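Centrosome-associated zinc finger protein Cp190 (Drosophila melanogaster, PDB 6ER1) organises chromatin domains and insulator boundaries after recruitment by insulator DNA-binding proteins, and homodimerizes through its N-terminal BTB domain, the part described here. Local coordinates at residues 20-23 / 24-27; 47-51 / 52-56; 84-87 / 88-92. All coordinates share one frame; numbering follows the deposited sequence.

Contact 1 of 3, residues 20-23 / 24-27; sequences FFLQ and KLQN
Phe20 and Lys24 meet one turn apart on a helix, the lysine's aliphatic chain running past the phenylalanine ring. Lys24 CG sits over one face of that ring, displaced toward its rim, and further out Lys24 CE comes 3.8 Å from Phe20 CE1. The lysine reaches there because its chain folds at chi2 (-67°) before straightening toward NZ. On the buried side, Leu22 CD2 meets Leu25 CD2 at 4.0 Å, and the ring of Phe21 approaches Leu25 CB with CE2 at 4.2 Å. All of this belongs to helix 17-31 of the BTB fold, the N-terminal helix that contributes to the homodimer: Phe21 packs on Phe21 of the second subunit, while Phe20 and Lys24 both touch Ala56 of that subunit. Gln26 lies back over the preceding turn, CG 3.2 Å from Leu22 O, and from there its NE2 donates to the backbone oxygen of Tyr94 on helix 83-95. An alanine at Gln26 would remove this amide and is likely to leave Tyr94 O without its side-chain donor. Behind the side chains run the i to i+4 backbone bonds, among them Leu25 N to Phe21 O at 2.9 Å and Gln26 N to Leu22 O at 2.9 Å; that from Lys24 N to Phe20 O is weak.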
ATOM      1  N   PHE A  20       8.190  -9.071   0.998  1.00 19.25           N
ATOM      2  CA  PHE A  20       8.271  -8.379   2.302  1.00 17.74           C
ATOM      3  C   PHE A  20       7.063  -7.452   2.517  1.00 16.89           C
ATOM      4  O   PHE A  20       6.394  -7.496   3.546  1.00 18.72           O
ATOM      5  CB  PHE A  20       9.607  -7.627   2.413  1.00 20.10           C
ATOM      6  CG  PHE A  20       9.690  -6.663   3.590  1.00 21.37           C
ATOM      7  CD1 PHE A  20      10.038  -7.102   4.845  1.00 25.97           C
ATOM      8  CD2 PHE A  20       9.351  -5.328   3.437  1.00 21.79           C
ATOM      9  CE1 PHE A  20      10.076  -6.233   5.922  1.00 26.22           C
ATOM     10  CE2 PHE A  20       9.345  -4.455   4.513  1.00 23.97           C
ATOM     11  CZ  PHE A  20       9.728  -4.899   5.749  1.00 26.32           C
ATOM     12  N   PHE A  21       6.801  -6.608   1.531  1.00 16.08           N
ATOM     13  CA  PHE A  21       5.822  -5.579   1.657  1.00 15.43           C
ATOM     14  C   PHE A  21       4.399  -6.140   1.760  1.00 15.52           C
ATOM     15  O   PHE A  21       3.618  -5.692   2.598  1.00 16.46           O
ATOM     16  CB  PHE A  21       5.907  -4.576   0.492  1.00 16.87           C
ATOM     17  CG  PHE A  21       4.967  -3.440   0.663  1.00 18.16           C
ATOM     18  CD1 PHE A  21       5.300  -2.385   1.493  1.00 18.95           C
ATOM     19  CD2 PHE A  21       3.703  -3.478   0.081  1.00 20.34           C
ATOM     20  CE1 PHE A  21       4.408  -1.365   1.721  1.00 25.36           C
ATOM     21  CE2 PHE A  21       2.806  -2.464   0.324  1.00 23.01           C
ATOM     22  CZ  PHE A  21       3.162  -1.418   1.144  1.00 24.24           C
ATOM     23  N   LEU A  22       4.099  -7.124   0.915  1.00 15.54           N
ATOM     24  CA  LEU A  22       2.799  -7.759   0.929  1.00 15.87           C
ATOM     25  C   LEU A  22       2.488  -8.386   2.280  1.00 15.91           C
ATOM     26  O   LEU A  22       1.350  -8.325   2.742  1.00 18.46           O
ATOM     27  CB  LEU A  22       2.635  -8.744  -0.215  1.00 18.21           C
ATOM     28  CG  LEU A  22       2.355  -8.169  -1.588  1.00 19.68           C
ATOM     29  CD1 LEU A  22       2.261  -9.280  -2.626  1.00 24.72           C
ATOM     30  CD2 LEU A  22       1.119  -7.293  -1.606  1.00 21.82           C
ATOM     31  N   GLN A  23       3.487  -8.997   2.912  1.00 16.12           N
ATOM     32  CA  GLN A  23       3.253  -9.597   4.228  1.00 18.08           C
ATOM     33  C   GLN A  23       2.803  -8.537   5.212  1.00 17.52           C
ATOM     34  O   GLN A  23       1.883  -8.739   6.028  1.00 19.74           O
ATOM     35  CB  GLN A  23       4.503 -10.319   4.714  1.00 20.77           C
ATOM     36  CG  GLN A  23       4.300 -11.203   5.946  0.50 22.61           C
ATOM     37  CD  GLN A  23       4.498 -10.511   7.312  0.50 26.28           C
ATOM     38  OE1 GLN A  23       3.772 -10.819   8.265  0.50 35.97           O
ATOM     39  NE2 GLN A  23       5.497  -9.627   7.433  0.50 28.40           N
ATOM     40  N   LYS A  24       3.473  -7.371   5.150  1.00 15.93           N
ATOM     41  CA  LYS A  24       3.116  -6.269   6.056  1.00 15.94           C
ATOM     42  C   LYS A  24       1.742  -5.703   5.768  1.00 15.78           C
ATOM     43  O   LYS A  24       0.929  -5.460   6.685  1.00 17.67           O
ATOM     44  CB  LYS A  24       4.170  -5.143   5.983  1.00 15.20           C
ATOM     45  CG  LYS A  24       5.577  -5.554   6.393  1.00 18.56           C
ATOM     46  CD  LYS A  24       5.676  -5.885   7.863  1.00 19.84           C
ATOM     47  CE  LYS A  24       7.061  -6.328   8.275  1.00 25.22           C
ATOM     48  NZ  LYS A  24       7.066  -6.690   9.721  1.00 33.39           N
ATOM     49  N   LEU A  25       1.444  -5.530   4.485  1.00 15.11           N
ATOM     50  CA  LEU A  25       0.167  -5.014   4.060  1.00 15.13           C
ATOM     51  C   LEU A  25      -1.009  -5.953   4.455  1.00 16.47           C
ATOM     52  O   LEU A  25      -2.051  -5.500   4.907  1.00 17.18           O
ATOM     53  CB  LEU A  25       0.150  -4.875   2.544  1.00 16.30           C
ATOM     54  CG  LEU A  25      -1.092  -4.337   1.873  1.00 18.09           C
ATOM     55  CD1 LEU A  25      -1.356  -2.882   2.246  1.00 22.15           C
ATOM     56  CD2 LEU A  25      -1.054  -4.575   0.357  1.00 21.62           C
ATOM     57  N   GLN A  26      -0.801  -7.239   4.272  1.00 16.80           N
ATOM     58  CA  GLN A  26      -1.828  -8.249   4.644  1.00 17.93           C
ATOM     59  C   GLN A  26      -2.109  -8.186   6.132  1.00 17.54           C
ATOM     60  O   GLN A  26      -3.274  -8.225   6.548  1.00 20.03           O
ATOM     61  CB  GLN A  26      -1.329  -9.593   4.191  1.00 19.32           C
ATOM     62  CG  GLN A  26      -1.476  -9.758   2.700  1.00 18.43           C
ATOM     63  CD  GLN A  26      -0.633 -10.871   2.142  1.00 18.56           C
ATOM     64  OE1 GLN A  26      -0.126 -11.724   2.884  1.00 23.58           O
ATOM     65  NE2 GLN A  26      -0.512 -10.903   0.826  1.00 20.07           N
ATOM     66  N   ASN A  27      -1.061  -8.052   6.949  1.00 17.55           N
ATOM     67  CA  ASN A  27      -1.246  -7.872   8.365  1.00 17.74           C
ATOM     68  C   ASN A  27      -2.056  -6.637   8.701  1.00 18.11           C
ATOM     69  O   ASN A  27      -2.936  -6.658   9.548  1.00 20.37           O
ATOM     70  CB  ASN A  27       0.087  -7.890   9.086  1.00 20.47           C
ATOM     71  CG  ASN A  27      -0.056  -7.724  10.583  1.00 25.83           C
ATOM     72  OD1 ASN A  27      -0.685  -8.573  11.241  1.00 31.84           O
ATOM     73  ND2 ASN A  27       0.500  -6.638  11.126  1.00 27.91           N
TER

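Contact 2 of 3, residues 47-51 / 52-56; sequences LKVHR and LVLSA
At His50 the extended backbone of strand 46-49 turns into helix 51-57, and His50 O takes the first amide bonds of the helix, a straight one from Leu54 N (3.3 Å, 166° at the hydrogen) and a weak, bent one from Val53 N. One residue on, Arg51 O is gripped twice by Ser55. The amide N donates at 2.9 Å in the carbonyl plane, whereas the hydroxyl OG, also at 2.9 Å, donates from well above that plane. Ser55 OG can fold back in this way because it stands anti to its own carbonyl carbon (chi1 -58°). The apolar side of the turn is closed by Val49 and Leu54, which cross at about a right angle; Val49 CG2 touches Leu54 CD2 at 3.6 Å, and Leu54 CD1 also leans on His50 O at 3.7 Å. Val53 lies against the histidine, its CG2 3.8 Å from His50 CB. The imidazole itself is buried yet bonded through both nitrogens, ND1 with the hydroxyl of Tyr94 and NE2 with the backbone oxygen of Asp33, which fixes its rotation. Arg51 NE forms a salt bridge with Glu65. His50 also packs on Leu52 of the second subunit, and Leu52 on His50 of that subunit. The arrangement is a strand-to-helix junction of the BTB/POZ fold, with His50 in the N-cap position and part of the junction packed into the dimer interface.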
ATOM      1  N   LEU A  47     -16.738  -4.056   5.480  1.00 16.95           N
ATOM      2  CA  LEU A  47     -15.390  -4.520   5.163  1.00 17.34           C
ATOM      3  C   LEU A  47     -14.508  -3.272   5.028  1.00 17.70           C
ATOM      4  O   LEU A  47     -14.768  -2.408   4.177  1.00 18.83           O
ATOM      5  CB  LEU A  47     -15.388  -5.297   3.854  1.00 17.72           C
ATOM      6  CG  LEU A  47     -14.064  -5.863   3.354  1.00 18.75           C
ATOM      7  CD1 LEU A  47     -13.427  -6.783   4.378  1.00 21.23           C
ATOM      8  CD2 LEU A  47     -14.191  -6.539   2.013  1.00 20.86           C
ATOM      9  N   LYS A  48     -13.474  -3.180   5.858  1.00 17.14           N
ATOM     10  CA  LYS A  48     -12.548  -2.033   5.839  1.00 17.40           C
ATOM     11  C   LYS A  48     -11.316  -2.347   5.022  1.00 17.69           C
ATOM     12  O   LYS A  48     -10.706  -3.399   5.216  1.00 18.37           O
ATOM     13  CB  LYS A  48     -12.154  -1.637   7.248  1.00 19.03           C
ATOM     14  CG  LYS A  48     -13.364  -1.140   8.018  1.00 20.96           C
ATOM     15  CD  LYS A  48     -13.119  -0.691   9.432  1.00 28.63           C
ATOM     16  CE  LYS A  48     -14.437  -0.130   9.989  1.00 29.41           C
ATOM     17  NZ  LYS A  48     -14.332   0.392  11.376  1.00 37.00           N
ATOM     18  N   VAL A  49     -10.940  -1.432   4.129  1.00 17.02           N
ATOM     19  CA  VAL A  49      -9.909  -1.698   3.156  1.00 16.81           C
ATOM     20  C   VAL A  49      -9.019  -0.439   3.032  1.00 16.25           C
ATOM     21  O   VAL A  49      -9.293   0.620   3.600  1.00 18.29           O
ATOM     22  CB  VAL A  49     -10.543  -2.078   1.788  1.00 17.02           C
ATOM     23  CG1 VAL A  49     -11.387  -3.318   1.885  1.00 17.64           C
ATOM     24  CG2 VAL A  49     -11.369  -0.931   1.223  1.00 19.01           C
ATOM     25  N   HIS A  50      -7.990  -0.580   2.211  1.00 16.85           N
ATOM     26  CA  HIS A  50      -7.074   0.514   1.807  1.00 17.55           C
ATOM     27  C   HIS A  50      -7.365   0.911   0.388  1.00 16.38           C
ATOM     28  O   HIS A  50      -7.206   0.096  -0.522  1.00 17.14           O
ATOM     29  CB  HIS A  50      -5.630   0.079   1.922  1.00 18.64           C
ATOM     30  CG  HIS A  50      -5.234  -0.412   3.274  1.00 17.41           C
ATOM     31  ND1 HIS A  50      -5.260  -1.758   3.602  1.00 19.66           N
ATOM     32  CD2 HIS A  50      -4.850   0.241   4.399  1.00 18.18           C
ATOM     33  CE1 HIS A  50      -4.885  -1.914   4.852  1.00 19.12           C
ATOM     34  NE2 HIS A  50      -4.638  -0.717   5.368  1.00 18.58           N
ATOM     35  N   ARG A  51      -7.756   2.161   0.181  1.00 17.64           N
ATOM     36  CA  ARG A  51      -8.074   2.683  -1.144  1.00 19.76           C
ATOM     37  C   ARG A  51      -6.973   2.391  -2.160  1.00 19.57           C
ATOM     38  O   ARG A  51      -7.291   1.982  -3.290  1.00 21.62           O
ATOM     39  CB  ARG A  51      -8.357   4.161  -1.059  1.00 26.44           C
ATOM     40  CG  ARG A  51      -9.076   4.734  -2.238  1.00 30.19           C
ATOM     41  CD  ARG A  51      -9.366   6.227  -2.028  1.00 29.38           C
ATOM     42  NE  ARG A  51     -10.538   6.401  -1.160  1.00 29.60           N
ATOM     43  CZ  ARG A  51     -10.529   6.787   0.110  1.00 33.04           C
ATOM     44  NH1 ARG A  51      -9.396   7.074   0.739  1.00 35.77           N
ATOM     45  NH2 ARG A  51     -11.683   6.892   0.776  1.00 37.80           N
ATOM     46  N   LEU A  52      -5.705   2.588  -1.763  1.00 18.13           N
ATOM     47  CA  LEU A  52      -4.614   2.414  -2.695  1.00 17.18           C
ATOM     48  C   LEU A  52      -4.465   0.979  -3.146  1.00 16.98           C
ATOM     49  O   LEU A  52      -4.034   0.745  -4.294  1.00 19.78           O
ATOM     50  CB  LEU A  52      -3.344   2.981  -2.113  1.00 22.80           C
ATOM     51  CG  LEU A  52      -2.462   2.259  -1.126  1.00 26.74           C
ATOM     52  CD1 LEU A  52      -1.720   1.107  -1.797  1.00 27.50           C
ATOM     53  CD2 LEU A  52      -1.426   3.186  -0.513  1.00 28.15           C
ATOM     54  N   VAL A  53      -4.821   0.005  -2.271  1.00 16.23           N
ATOM     55  CA  VAL A  53      -4.714  -1.383  -2.697  1.00 15.94           C
ATOM     56  C   VAL A  53      -5.757  -1.676  -3.782  1.00 15.63           C
ATOM     57  O   VAL A  53      -5.480  -2.336  -4.804  1.00 16.77           O
ATOM     58  CB  VAL A  53      -4.898  -2.328  -1.495  1.00 15.41           C
ATOM     59  CG1 VAL A  53      -4.897  -3.767  -1.960  1.00 16.95           C
ATOM     60  CG2 VAL A  53      -3.743  -2.117  -0.506  1.00 17.13           C
ATOM     61  N   LEU A  54      -6.970  -1.209  -3.542  1.00 16.12           N
ATOM     62  CA  LEU A  54      -8.065  -1.419  -4.507  1.00 17.04           C
ATOM     63  C   LEU A  54      -7.708  -0.752  -5.858  1.00 16.19           C
ATOM     64  O   LEU A  54      -7.850  -1.329  -6.966  1.00 16.78           O
ATOM     65  CB  LEU A  54      -9.368  -0.870  -3.943  1.00 18.49           C
ATOM     66  CG  LEU A  54     -10.148  -1.877  -3.023  1.00 18.66           C
ATOM     67  CD1 LEU A  54      -9.347  -2.592  -1.996  1.00 17.79           C
ATOM     68  CD2 LEU A  54     -11.289  -1.175  -2.329  1.00 23.92           C
ATOM     69  N   SER A  55      -7.117   0.418  -5.758  1.00 16.92           N
ATOM     70  CA  SER A  55      -6.812   1.224  -6.957  1.00 15.81           C
ATOM     71  C   SER A  55      -5.699   0.624  -7.833  1.00 15.17           C
ATOM     72  O   SER A  55      -5.619   0.923  -9.025  1.00 18.46           O
ATOM     73  CB  SER A  55      -6.427   2.636  -6.593  1.00 20.88           C
ATOM     74  OG  SER A  55      -7.469   3.277  -5.837  1.00 24.89           O
ATOM     75  N   ALA A  56      -4.856  -0.233  -7.260  1.00 15.65           N
ATOM     76  CA  ALA A  56      -3.797  -0.884  -8.066  1.00 16.99           C
ATOM     77  C   ALA A  56      -4.379  -1.804  -9.146  1.00 15.90           C
ATOM     78  O   ALA A  56      -3.719  -2.063 -10.148  1.00 20.26           O
ATOM     79  CB  ALA A  56      -2.887  -1.682  -7.175  1.00 18.27           C
TER

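Contact 3 of 3, residues 84-87 / 88-92; sequences DVVV and PIVNF
Residues 84-87 and 88-92 form one continuous helix that kinks at Pro88, whose nitrogen has no hydrogen to offer the preceding turn. In place of an amide, the proline ring faces Asp84 O, with CG at 3.4 Å. Regular bonding resumes straight after: Ile89 N donates to Val85 O, and Val90 N reaches Val86 O at 2.8 Å in a nearly linear bond (170°). Helix 83-95 runs through the middle of the BTB fold, with Val85 and Ile89 packed on Thr111 of helix 105-115 and Val90 on Phe29 of helix 17-31. Val86 and Val90 lie side by side, CG1 of the first 3.9 Å from CG2 of the second. Ile89 folds back along the helix, its CG1 3.1 Å from Val85 O. Val87 O accepts from Asn91 N at 2.9 Å and from a water at 3.0 Å; the same water donates weakly to Asn91 OD1. Asn91 CG stands anti to its carbonyl carbon (chi1 -72°), which turns the amide back along Val87, with ND2 3.8 Å from Val87 CG1. Asp84 makes a salt bridge to Lys107.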
ATOM      1  N   ASP A  84     -20.624 -11.606  -1.561  1.00 15.59           N
ATOM      2  CA  ASP A  84     -20.281 -12.808  -2.313  1.00 16.29           C
ATOM      3  C   ASP A  84     -19.196 -12.658  -3.406  1.00 15.65           C
ATOM      4  O   ASP A  84     -18.449 -13.569  -3.671  1.00 17.39           O
ATOM      5  CB  ASP A  84     -21.528 -13.516  -2.925  1.00 17.89           C
ATOM      6  CG  ASP A  84     -22.322 -12.670  -3.884  1.00 20.06           C
ATOM      7  OD1 ASP A  84     -22.144 -11.418  -3.921  1.00 22.60           O
ATOM      8  OD2 ASP A  84     -23.114 -13.266  -4.643  1.00 27.74           O
ATOM      9  N   VAL A  85     -19.191 -11.493  -4.045  1.00 14.96           N
ATOM     10  CA  VAL A  85     -18.144 -11.172  -5.028  1.00 14.83           C
ATOM     11  C   VAL A  85     -17.067 -10.244  -4.445  1.00 14.49           C
ATOM     12  O   VAL A  85     -15.875 -10.448  -4.772  1.00 15.78           O
ATOM     13  CB  VAL A  85     -18.702 -10.621  -6.364  1.00 15.51           C
ATOM     14  CG1 VAL A  85     -19.599 -11.661  -7.028  1.00 17.27           C
ATOM     15  CG2 VAL A  85     -19.422  -9.294  -6.184  1.00 15.24           C
ATOM     16  N   VAL A  86     -17.468  -9.340  -3.564  1.00 12.95           N
ATOM     17  CA  VAL A  86     -16.515  -8.326  -3.055  1.00 12.71           C
ATOM     18  C   VAL A  86     -15.470  -8.955  -2.194  1.00 13.54           C
ATOM     19  O   VAL A  86     -14.249  -8.657  -2.286  1.00 14.59           O
ATOM     20  CB  VAL A  86     -17.188  -7.156  -2.366  1.00 14.07           C
ATOM     21  CG1 VAL A  86     -16.188  -6.246  -1.655  1.00 14.64           C
ATOM     22  CG2 VAL A  86     -18.090  -6.400  -3.340  1.00 14.05           C
ATOM     23  N   VAL A  87     -15.858  -9.857  -1.291  1.00 14.48           N
ATOM     24  CA  VAL A  87     -14.868 -10.436  -0.384  1.00 14.75           C
ATOM     25  C   VAL A  87     -13.777 -11.248  -1.088  1.00 13.46           C
ATOM     26  O   VAL A  87     -12.575 -10.940  -0.870  1.00 16.23           O
ATOM     27  CB  VAL A  87     -15.556 -11.240   0.766  1.00 17.38           C
ATOM     28  CG1 VAL A  87     -14.536 -12.060   1.527  1.00 18.78           C
ATOM     29  CG2 VAL A  87     -16.276 -10.254   1.674  1.00 18.52           C
ATOM     30  N   PRO A  88     -14.123 -12.120  -2.043  1.00 14.70           N
ATOM     31  CA  PRO A  88     -13.059 -12.841  -2.740  1.00 14.32           C
ATOM     32  C   PRO A  88     -12.193 -11.869  -3.611  1.00 12.81           C
ATOM     33  O   PRO A  88     -10.975 -12.114  -3.701  1.00 13.10           O
ATOM     34  CB  PRO A  88     -13.769 -13.891  -3.603  1.00 16.46           C
ATOM     35  CG  PRO A  88     -15.134 -13.869  -3.171  1.00 20.19           C
ATOM     36  CD  PRO A  88     -15.448 -12.747  -2.271  1.00 16.25           C
ATOM     37  N   ILE A  89     -12.867 -10.911  -4.246  1.00 12.20           N
ATOM     38  CA  ILE A  89     -12.088  -9.953  -5.119  1.00 11.86           C
ATOM     39  C   ILE A  89     -11.133  -9.137  -4.266  1.00 11.65           C
ATOM     40  O   ILE A  89      -9.954  -8.972  -4.660  1.00 13.91           O
ATOM     41  CB  ILE A  89     -13.053  -9.146  -5.935  1.00 12.46           C
ATOM     42  CG1 ILE A  89     -13.681 -10.038  -6.994  1.00 14.47           C
ATOM     43  CG2 ILE A  89     -12.301  -7.988  -6.626  1.00 14.51           C
ATOM     44  CD1 ILE A  89     -14.784  -9.421  -7.787  1.00 16.12           C
ATOM     45  N   VAL A  90     -11.576  -8.601  -3.149  1.00 12.54           N
ATOM     46  CA  VAL A  90     -10.677  -7.832  -2.292  1.00 13.05           C
ATOM     47  C   VAL A  90      -9.557  -8.704  -1.779  1.00 13.57           C
ATOM     48  O   VAL A  90      -8.371  -8.288  -1.722  1.00 14.49           O
ATOM     49  CB  VAL A  90     -11.444  -7.139  -1.145  1.00 15.25           C
ATOM     50  CG1 VAL A  90     -10.508  -6.584  -0.064  1.00 16.04           C
ATOM     51  CG2 VAL A  90     -12.308  -6.018  -1.670  1.00 15.69           C
ATOM     52  N   ASN A  91      -9.848  -9.941  -1.361  1.00 13.64           N
ATOM     53  CA  ASN A  91      -8.763 -10.788  -0.916  1.00 13.51           C
ATOM     54  C   ASN A  91      -7.710 -11.059  -2.022  1.00 13.65           C
ATOM     55  O   ASN A  91      -6.479 -11.108  -1.757  1.00 15.78           O
ATOM     56  CB  ASN A  91      -9.276 -12.098  -0.332  1.00 15.09           C
ATOM     57  CG  ASN A  91      -9.965 -11.948   1.036  1.00 17.79           C
ATOM     58  OD1 ASN A  91      -9.659 -11.050   1.794  1.00 23.07           O
ATOM     59  ND2 ASN A  91     -10.817 -12.886   1.371  1.00 21.01           N
ATOM     60  N   PHE A  92      -8.189 -11.192  -3.249  1.00 13.28           N
ATOM     61  CA  PHE A  92      -7.318 -11.285  -4.431  1.00 13.68           C
ATOM     62  C   PHE A  92      -6.456 -10.025  -4.558  1.00 13.02           C
ATOM     63  O   PHE A  92      -5.222 -10.143  -4.780  1.00 14.21           O
ATOM     64  CB  PHE A  92      -8.119 -11.512  -5.707  1.00 13.70           C
ATOM     65  CG  PHE A  92      -7.332 -11.370  -6.959  1.00 13.54           C
ATOM     66  CD1 PHE A  92      -6.417 -12.292  -7.371  1.00 14.09           C
ATOM     67  CD2 PHE A  92      -7.444 -10.197  -7.651  1.00 17.14           C
ATOM     68  CE1 PHE A  92      -5.649 -12.079  -8.498  1.00 15.78           C
ATOM     69  CE2 PHE A  92      -6.689  -9.973  -8.790  1.00 17.19           C
ATOM     70  CZ  PHE A  92      -5.809 -10.925  -9.223  1.00 16.90           C
TER
HETATM   71  O   HOH W   1     -11.921  -9.559   1.705  1.00 27.00           O

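How the contacts relate
Along the chain the three contacts follow in series, through helix 17-31, the junction of strand 46-49 with helix 51-57, and helix 83-95. Contact 2 is the middle element in space as well: its centre is about 14 Å from that of contact 1 and about 12 Å from that of contact 3, and it touches both. Leu25 CD1 meets Val53 CG2 at 3.7 Å, and Val49 CG1 meets Val90 CG1 at 3.9 Å. Contacts 1 and 3 do not touch, with centres about 18 Å apart. Contacts 2 and 3 lie near the centre of the BTB domain, contact 1 farther out; all three reach the second subunit, contact 3 through Phe92, consistent with homodimerization.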